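Local coordinates for protein copper induced nitroreductase D (Lactococcus lactis, PDB 2WQF) that probably acts as an FMN-dependent nitroreductase, induced by copper and involved in defence against oxidative stress, at residues Q56-D61 with A162-L167; D90-A95 with Q176-S181. One frame throughout, in Å; residues are numbered along the deposited sequence.

Contact 1: residues Q56-D61 with A162-L167; sequences QDKLWD and AKEWNL
Where a Schellman motif ends helix 158-164, Glu164 of its last turn and Trp165 just beyond meet Lys58 and Leu59 of helix 53-73. The motif is formed by Leu167 N bonding to Ala162 O (2.9 Å) and, more weakly, by Asn166 N to Lys163 O, with Asn166 at positive phi, a conformation that asparagine tolerates well. Between the segments the one polar link is a salt bridge, Lys58 NZ to Glu164 OE2 at 2.9 Å. The two side chains arrive from opposite directions, and the ammonium group meets the oxygen from above the carboxylate plane, 48° out of it. Lys58 spans the distance with an extended chain, long enough for CE to lie 3.3 Å from Glu164 OE2. With CG anti to its backbone N (chi1 177°), Glu164 lays CG over the centre of the Trp165 indole, 3.4 Å above the plane; the bend at chi2 (61°) then swings the carboxylate toward Lys58. Beside the ion pair, Trp165 presents its edge to the other helix, CH2 standing 4.2 Å from Leu59 CA and equally far from Leu59 CB. Were Lys58 replaced by alanine, the Glu164 carboxylate would probably lose this positive mate and be freer to turn. The broad indole suits a boundary between strand and helix, since it also packs on Leu49 and Leu51 of strand 46-52, on Ala55 and Ile63, and on Ala201 of the second subunit. Leu59 rests on Leu51 and Thr98, so the contact joins helix 53-73 to the C-terminal end of helix 158-164, beside strands 46-52 and 97-104.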
ATOM      1  N   GLN A  56      -4.776  25.248   1.892  1.00 17.89           N
ATOM      2  CA  GLN A  56      -3.676  24.784   1.057  1.00 16.59           C
ATOM      3  C   GLN A  56      -2.546  25.846   1.057  1.00 14.20           C
ATOM      4  O   GLN A  56      -1.371  25.530   1.235  1.00 16.83           O
ATOM      5  CB  GLN A  56      -4.210  24.531  -0.352  1.00 15.19           C
ATOM      6  CG  GLN A  56      -3.186  24.508  -1.487  1.00 14.19           C
ATOM      7  CD  GLN A  56      -2.239  23.334  -1.436  1.00 14.76           C
ATOM      8  OE1 GLN A  56      -2.352  22.458  -0.571  1.00 15.86           O
ATOM      9  NE2 GLN A  56      -1.292  23.304  -2.378  1.00 16.00           N
ATOM     10  N   ASP A  57      -2.913  27.106   0.874  1.00 17.30           N
ATOM     11  CA  ASP A  57      -1.924  28.186   0.931  1.00 20.08           C
ATOM     12  C   ASP A  57      -1.243  28.239   2.310  1.00 22.88           C
ATOM     13  O   ASP A  57      -0.035  28.420   2.406  1.00 20.68           O
ATOM     14  CB  ASP A  57      -2.600  29.530   0.688  1.00 23.01           C
ATOM     15  CG  ASP A  57      -3.063  29.717  -0.726  1.00 28.26           C
ATOM     16  OD1 ASP A  57      -2.596  28.974  -1.606  1.00 26.34           O
ATOM     17  OD2 ASP A  57      -3.879  30.646  -0.950  1.00 33.25           O
ATOM     18  N   LYS A  58      -2.030  28.084   3.378  1.00 19.79           N
ATOM     19  CA  LYS A  58      -1.514  28.182   4.745  1.00 20.58           C
ATOM     20  C   LYS A  58      -0.525  27.071   5.061  1.00 19.15           C
ATOM     21  O   LYS A  58       0.503  27.303   5.693  1.00 21.68           O
ATOM     22  CB  LYS A  58      -2.667  28.165   5.758  1.00 22.35           C
ATOM     23  CG  LYS A  58      -2.244  28.246   7.207  1.00 28.80           C
ATOM     24  CD  LYS A  58      -3.401  28.741   8.077  1.00 36.63           C
ATOM     25  CE  LYS A  58      -2.915  29.372   9.379  1.00 64.33           C
ATOM     26  NZ  LYS A  58      -4.023  30.035  10.145  1.00 78.63           N
ATOM     27  N   LEU A  59      -0.839  25.853   4.647  1.00 18.01           N
ATOM     28  CA  LEU A  59       0.048  24.722   4.905  1.00 18.65           C
ATOM     29  C   LEU A  59       1.439  25.026   4.373  1.00 19.75           C
ATOM     30  O   LEU A  59       2.434  24.893   5.089  1.00 18.48           O
ATOM     31  CB  LEU A  59      -0.466  23.443   4.246  1.00 17.30           C
ATOM     32  CG  LEU A  59       0.515  22.262   4.324  1.00 17.23           C
ATOM     33  CD1 LEU A  59       0.734  21.835   5.766  1.00 18.60           C
ATOM     34  CD2 LEU A  59      -0.001  21.107   3.517  1.00 17.23           C
ATOM     35  N   TRP A  60       1.519  25.434   3.122  1.00 17.30           N
ATOM     36  CA  TRP A  60       2.830  25.592   2.489  1.00 17.63           C
ATOM     37  C   TRP A  60       3.555  26.880   2.911  1.00 20.47           C
ATOM     38  O   TRP A  60       4.767  26.867   3.170  1.00 21.94           O
ATOM     39  CB  TRP A  60       2.710  25.421   0.960  1.00 19.46           C
ATOM     40  CG  TRP A  60       2.301  24.005   0.675  1.00 17.60           C
ATOM     41  CD1 TRP A  60       1.040  23.544   0.429  1.00 21.76           C
ATOM     42  CD2 TRP A  60       3.155  22.840   0.695  1.00 18.32           C
ATOM     43  NE1 TRP A  60       1.064  22.181   0.279  1.00 18.25           N
ATOM     44  CE2 TRP A  60       2.341  21.725   0.455  1.00 19.16           C
ATOM     45  CE3 TRP A  60       4.525  22.644   0.918  1.00 19.96           C
ATOM     46  CZ2 TRP A  60       2.845  20.428   0.407  1.00 18.29           C
ATOM     47  CZ3 TRP A  60       5.021  21.369   0.862  1.00 19.61           C
ATOM     48  CH2 TRP A  60       4.181  20.268   0.595  1.00 19.94           C
ATOM     49  N   ASP A  61       2.827  27.984   3.018  1.00 20.60           N
ATOM     50  CA  ASP A  61       3.464  29.259   3.301  1.00 24.81           C
ATOM     51  C   ASP A  61       3.765  29.444   4.773  1.00 25.43           C
ATOM     52  O   ASP A  61       4.796  30.005   5.133  1.00 28.33           O
ATOM     53  CB  ASP A  61       2.569  30.412   2.866  1.00 30.54           C
ATOM     54  CG  ASP A  61       2.705  30.744   1.398  1.00 34.27           C
ATOM     55  OD1 ASP A  61       3.687  30.328   0.744  1.00 40.56           O
ATOM     56  OD2 ASP A  61       1.806  31.438   0.906  1.00 38.50           O
ATOM     57  N   ALA A 162      -1.110  19.619  13.480  1.00 17.99           N
ATOM     58  CA  ALA A 162      -2.077  19.160  14.499  1.00 19.39           C
ATOM     59  C   ALA A 162      -2.707  20.334  15.240  1.00 21.05           C
ATOM     60  O   ALA A 162      -3.883  20.301  15.576  1.00 22.69           O
ATOM     61  CB  ALA A 162      -1.422  18.224  15.501  1.00 20.47           C
ATOM     62  N   LYS A 163      -1.915  21.365  15.498  1.00 22.08           N
ATOM     63  CA  LYS A 163      -2.413  22.545  16.197  1.00 23.99           C
ATOM     64  C   LYS A 163      -3.348  23.369  15.318  1.00 26.16           C
ATOM     65  O   LYS A 163      -4.443  23.751  15.737  1.00 29.17           O
ATOM     66  CB  LYS A 163      -1.233  23.413  16.629  1.00 30.62           C
ATOM     67  CG  LYS A 163      -1.647  24.737  17.247  1.00 38.24           C
ATOM     68  CD  LYS A 163      -0.441  25.517  17.732  1.00 52.96           C
ATOM     69  CE  LYS A 163      -0.838  26.875  18.292  1.00 59.96           C
ATOM     70  NZ  LYS A 163       0.352  27.670  18.703  1.00 61.98           N
ATOM     71  N   GLU A 164      -2.919  23.645  14.091  1.00 22.08           N
ATOM     72  CA  GLU A 164      -3.703  24.485  13.200  1.00 22.75           C
ATOM     73  C   GLU A 164      -5.092  23.889  12.908  1.00 24.56           C
ATOM     74  O   GLU A 164      -6.088  24.610  12.834  1.00 23.51           O
ATOM     75  CB  GLU A 164      -2.938  24.698  11.900  1.00 21.38           C
ATOM     76  CG  GLU A 164      -3.697  25.507  10.891  1.00 25.96           C
ATOM     77  CD  GLU A 164      -4.019  26.899  11.390  1.00 36.39           C
ATOM     78  OE1 GLU A 164      -3.220  27.466  12.175  1.00 33.35           O
ATOM     79  OE2 GLU A 164      -5.075  27.427  10.988  1.00 36.12           O
ATOM     80  N   TRP A 165      -5.160  22.570  12.729  1.00 20.91           N
ATOM     81  CA  TRP A 165      -6.423  21.917  12.365  1.00 21.33           C
ATOM     82  C   TRP A 165      -6.988  21.053  13.487  1.00 20.24           C
ATOM     83  O   TRP A 165      -7.905  20.269  13.261  1.00 21.72           O
ATOM     84  CB  TRP A 165      -6.268  21.135  11.040  1.00 18.12           C
ATOM     85  CG  TRP A 165      -6.136  22.106   9.882  1.00 19.35           C
ATOM     86  CD1 TRP A 165      -7.145  22.806   9.305  1.00 20.54           C
ATOM     87  CD2 TRP A 165      -4.927  22.534   9.219  1.00 21.55           C
ATOM     88  NE1 TRP A 165      -6.662  23.643   8.338  1.00 21.08           N
ATOM     89  CE2 TRP A 165      -5.302  23.494   8.256  1.00 20.62           C
ATOM     90  CE3 TRP A 165      -3.580  22.191   9.336  1.00 22.60           C
ATOM     91  CZ2 TRP A 165      -4.383  24.121   7.420  1.00 19.24           C
ATOM     92  CZ3 TRP A 165      -2.658  22.820   8.497  1.00 21.37           C
ATOM     93  CH2 TRP A 165      -3.070  23.773   7.552  1.00 18.61           C
ATOM     94  N   ASN A 166      -6.474  21.245  14.701  1.00 22.65           N
ATOM     95  CA  ASN A 166      -7.070  20.636  15.890  1.00 27.71           C
ATOM     96  C   ASN A 166      -7.197  19.133  15.772  1.00 21.64           C
ATOM     97  O   ASN A 166      -8.263  18.567  16.022  1.00 25.18           O
ATOM     98  CB  ASN A 166      -8.449  21.235  16.147  1.00 27.85           C
ATOM     99  CG  ASN A 166      -8.387  22.712  16.411  1.00 48.13           C
ATOM    100  OD1 ASN A 166      -8.961  23.518  15.676  1.00 57.17           O
ATOM    101  ND2 ASN A 166      -7.666  23.086  17.463  1.00 51.33           N
ATOM    102  N   LEU A 167      -6.107  18.498  15.374  1.00 20.62           N
ATOM    103  CA  LEU A 167      -6.098  17.066  15.185  1.00 20.42           C
ATOM    104  C   LEU A 167      -5.781  16.345  16.495  1.00 22.39           C
ATOM    105  O   LEU A 167      -5.041  16.855  17.341  1.00 25.34           O
ATOM    106  CB  LEU A 167      -5.048  16.686  14.155  1.00 19.09           C
ATOM    107  CG  LEU A 167      -5.149  17.371  12.796  1.00 19.10           C
ATOM    108  CD1 LEU A 167      -4.011  16.884  11.912  1.00 19.65           C
ATOM    109  CD2 LEU A 167      -6.513  17.145  12.137  1.00 20.41           C
TER

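Contact 2: residues D90-A95 with Q176-S181; sequences DGFKAA and QLVFGS
Lys93 O, two residues before Ala95, which packs on Val178, takes hydrogen bonds from Arg18 NH2 and, probably, Gln56 NE2. Past Lys93 the chain turns, with Ala95 N bonded to Phe92 O (3.2 Å), and the Ala95 methyl points toward strand 171-182. There Ala95 CB meets Val178 CG1 at 3.4 Å, tighter than usual for two carbons, and it also lies 3.4 Å from Phe179 O. So small a residue fits where the turn runs nearly against the strand. Gly180 adds to this closeness, for without a side chain its CA can come within 5.0 Å of Ala95 CA.

Val178 divides its two methyls between the partners. With CG1 anti to the backbone N (chi1 -178°), that branch faces Ala95 and packs 3.6 Å from Phe92 O, while CG2 turns to the Phe92 ring and reaches CD1 at 4.2 Å. The ring meets this methyl obliquely, and the two side chains cross at about a right angle. Beta-branched valine is at home in a strand, whose backbone is bonded on both sides, Val178 and Gly180 with Asn149 and Gly147, Phe179 with Gly97. Phe92 also packs on Trp60, the ring planes about 35° apart, and its side chain comes, at their nearest atoms, about 3 Å from that of Gln151 and about 6 Å from the bound FMN.

No hydrogen bond crosses between 90-95 and 176-181. Helix and strand are matched here by buried apolar shape, with backbone bonds from Gln176 to Gly180 made to the neighbouring strands, a few ångströms from the flavin, beside the FMN-binding residues Gln151 and Tyr14.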
ATOM      1  N   ASP A  90       6.978  26.441  -3.787  1.00 29.83           N
ATOM      2  CA  ASP A  90       5.976  27.173  -4.549  1.00 27.75           C
ATOM      3  C   ASP A  90       5.195  26.252  -5.486  1.00 20.50           C
ATOM      4  O   ASP A  90       4.015  26.473  -5.725  1.00 21.89           O
ATOM      5  CB  ASP A  90       6.605  28.303  -5.357  1.00 46.67           C
ATOM      6  CG  ASP A  90       7.262  29.354  -4.473  1.00 60.37           C
ATOM      7  OD1 ASP A  90       6.575  29.908  -3.584  1.00 61.56           O
ATOM      8  OD2 ASP A  90       8.467  29.620  -4.667  1.00 76.85           O
ATOM      9  N   GLY A  91       5.877  25.253  -6.039  1.00 22.92           N
ATOM     10  CA  GLY A  91       5.221  24.304  -6.899  1.00 18.47           C
ATOM     11  C   GLY A  91       4.212  23.455  -6.137  1.00 17.57           C
ATOM     12  O   GLY A  91       3.179  23.052  -6.673  1.00 18.78           O
ATOM     13  N   PHE A  92       4.496  23.168  -4.870  1.00 18.11           N
ATOM     14  CA  PHE A  92       3.541  22.414  -4.067  1.00 17.59           C
ATOM     15  C   PHE A  92       2.363  23.314  -3.716  1.00 18.32           C
ATOM     16  O   PHE A  92       1.217  22.904  -3.832  1.00 17.54           O
ATOM     17  CB  PHE A  92       4.198  21.848  -2.804  1.00 17.03           C
ATOM     18  CG  PHE A  92       5.281  20.876  -3.083  1.00 19.27           C
ATOM     19  CD1 PHE A  92       5.117  19.893  -4.036  1.00 21.32           C
ATOM     20  CD2 PHE A  92       6.466  20.919  -2.367  1.00 20.61           C
ATOM     21  CE1 PHE A  92       6.118  18.979  -4.285  1.00 21.01           C
ATOM     22  CE2 PHE A  92       7.475  20.015  -2.609  1.00 21.98           C
ATOM     23  CZ  PHE A  92       7.304  19.050  -3.577  1.00 19.54           C
ATOM     24  N   LYS A  93       2.641  24.555  -3.316  1.00 18.04           N
ATOM     25  CA  LYS A  93       1.581  25.528  -3.007  1.00 17.29           C
ATOM     26  C   LYS A  93       0.643  25.771  -4.189  1.00 19.78           C
ATOM     27  O   LYS A  93      -0.568  25.881  -4.002  1.00 20.47           O
ATOM     28  CB  LYS A  93       2.177  26.868  -2.545  1.00 23.99           C
ATOM     29  CG  LYS A  93       1.111  27.873  -2.142  1.00 30.50           C
ATOM     30  CD  LYS A  93       1.694  29.204  -1.665  1.00 41.46           C
ATOM     31  CE  LYS A  93       0.809  30.344  -2.121  1.00 55.16           C
ATOM     32  NZ  LYS A  93       1.376  31.676  -1.818  1.00 63.10           N
ATOM     33  N   ALA A  94       1.213  25.873  -5.394  1.00 19.28           N
ATOM     34  CA  ALA A  94       0.450  26.158  -6.596  1.00 17.10           C
ATOM     35  C   ALA A  94      -0.618  25.108  -6.924  1.00 17.83           C
ATOM     36  O   ALA A  94      -1.532  25.378  -7.710  1.00 19.45           O
ATOM     37  CB  ALA A  94       1.401  26.326  -7.774  1.00 20.35           C
ATOM     38  N   ALA A  95      -0.506  23.919  -6.331  1.00 16.42           N
ATOM     39  CA  ALA A  95      -1.480  22.851  -6.533  1.00 14.10           C
ATOM     40  C   ALA A  95      -2.843  23.232  -5.945  1.00 15.04           C
ATOM     41  O   ALA A  95      -2.961  24.180  -5.177  1.00 15.76           O
ATOM     42  CB  ALA A  95      -0.966  21.561  -5.897  1.00 15.93           C
ATOM     43  N   GLN A 176       2.096  13.291   2.500  1.00 12.08           N
ATOM     44  CA  GLN A 176       1.293  14.407   2.013  1.00 13.88           C
ATOM     45  C   GLN A 176       1.168  14.320   0.510  1.00 13.66           C
ATOM     46  O   GLN A 176       2.134  14.495  -0.233  1.00 14.19           O
ATOM     47  CB  GLN A 176       1.889  15.755   2.420  1.00 13.54           C
ATOM     48  CG  GLN A 176       2.096  15.888   3.914  1.00 16.11           C
ATOM     49  CD  GLN A 176       3.449  15.358   4.351  1.00 15.15           C
ATOM     50  OE1 GLN A 176       4.477  15.779   3.835  1.00 15.73           O
ATOM     51  NE2 GLN A 176       3.453  14.452   5.310  1.00 16.06           N
ATOM     52  N   LEU A 177      -0.045  14.053   0.056  1.00 12.50           N
ATOM     53  CA  LEU A 177      -0.303  13.883  -1.364  1.00 11.80           C
ATOM     54  C   LEU A 177      -0.824  15.213  -1.923  1.00 10.63           C
ATOM     55  O   LEU A 177      -1.943  15.623  -1.653  1.00 12.24           O
ATOM     56  CB  LEU A 177      -1.282  12.744  -1.600  1.00 11.45           C
ATOM     57  CG  LEU A 177      -1.476  12.340  -3.051  1.00 11.68           C
ATOM     58  CD1 LEU A 177      -0.254  11.634  -3.647  1.00 12.81           C
ATOM     59  CD2 LEU A 177      -2.727  11.441  -3.179  1.00 13.33           C
ATOM     60  N   VAL A 178       0.049  15.909  -2.643  1.00 11.05           N
ATOM     61  CA  VAL A 178      -0.234  17.179  -3.290  1.00 10.79           C
ATOM     62  C   VAL A 178      -0.899  16.881  -4.629  1.00 10.96           C
ATOM     63  O   VAL A 178      -0.423  16.036  -5.385  1.00 13.16           O
ATOM     64  CB  VAL A 178       1.065  17.959  -3.516  1.00 13.44           C
ATOM     65  CG1 VAL A 178       0.789  19.295  -4.152  1.00 14.58           C
ATOM     66  CG2 VAL A 178       1.766  18.181  -2.191  1.00 16.01           C
ATOM     67  N   PHE A 179      -2.035  17.529  -4.904  1.00 10.78           N
ATOM     68  CA  PHE A 179      -2.830  17.200  -6.084  1.00 10.63           C
ATOM     69  C   PHE A 179      -3.417  18.420  -6.754  1.00 11.67           C
ATOM     70  O   PHE A 179      -3.598  19.480  -6.149  1.00 11.49           O
ATOM     71  CB  PHE A 179      -3.926  16.178  -5.747  1.00 11.81           C
ATOM     72  CG  PHE A 179      -5.093  16.749  -4.982  1.00 12.17           C
ATOM     73  CD1 PHE A 179      -6.232  17.147  -5.659  1.00 13.30           C
ATOM     74  CD2 PHE A 179      -5.027  16.924  -3.604  1.00 12.69           C
ATOM     75  CE1 PHE A 179      -7.318  17.671  -4.964  1.00 14.81           C
ATOM     76  CE2 PHE A 179      -6.106  17.474  -2.898  1.00 14.42           C
ATOM     77  CZ  PHE A 179      -7.239  17.854  -3.593  1.00 15.21           C
ATOM     78  N   GLY A 180      -3.685  18.278  -8.041  1.00 11.47           N
ATOM     79  CA  GLY A 180      -4.263  19.365  -8.811  1.00 12.54           C
ATOM     80  C   GLY A 180      -4.356  19.055 -10.279  1.00 12.35           C
ATOM     81  O   GLY A 180      -4.218  17.911 -10.693  1.00 12.63           O
ATOM     82  N   SER A 181      -4.619  20.078 -11.075  1.00 11.73           N
ATOM     83  CA  SER A 181      -4.658  19.892 -12.506  1.00 11.68           C
ATOM     84  C   SER A 181      -3.256  19.648 -13.050  1.00 11.44           C
ATOM     85  O   SER A 181      -2.283  20.205 -12.556  1.00 13.11           O
ATOM     86  CB  SER A 181      -5.285  21.096 -13.177  1.00 12.54           C
ATOM     87  OG  SER A 181      -4.641  22.308 -12.803  1.00 13.70           O
TER

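Contacts 1 and 2 lie with their centres 14 Å apart; helices 53-73 and 88-93 pack over one antiparallel sheet, and helix 158-164 leads into its strand 171-182. Along the chain the segments alternate: 56-61, 90-95, 162-167, then 176-181, so each contact spans a long stretch of chain containing one segment of the other. Helices 53-73 and 88-93 also meet directly, through the salt bridge from Asp61 OD2 to Lys93 NZ (2.8 Å). Contact 2 comes much nearer the flavin; contact 1 lies farther out, beside the second subunit. In the nitroreductase fold, contact 2 joins helix 88-93 to the sheet, while contact 1 joins helix 53-73 to the end of helix 158-164.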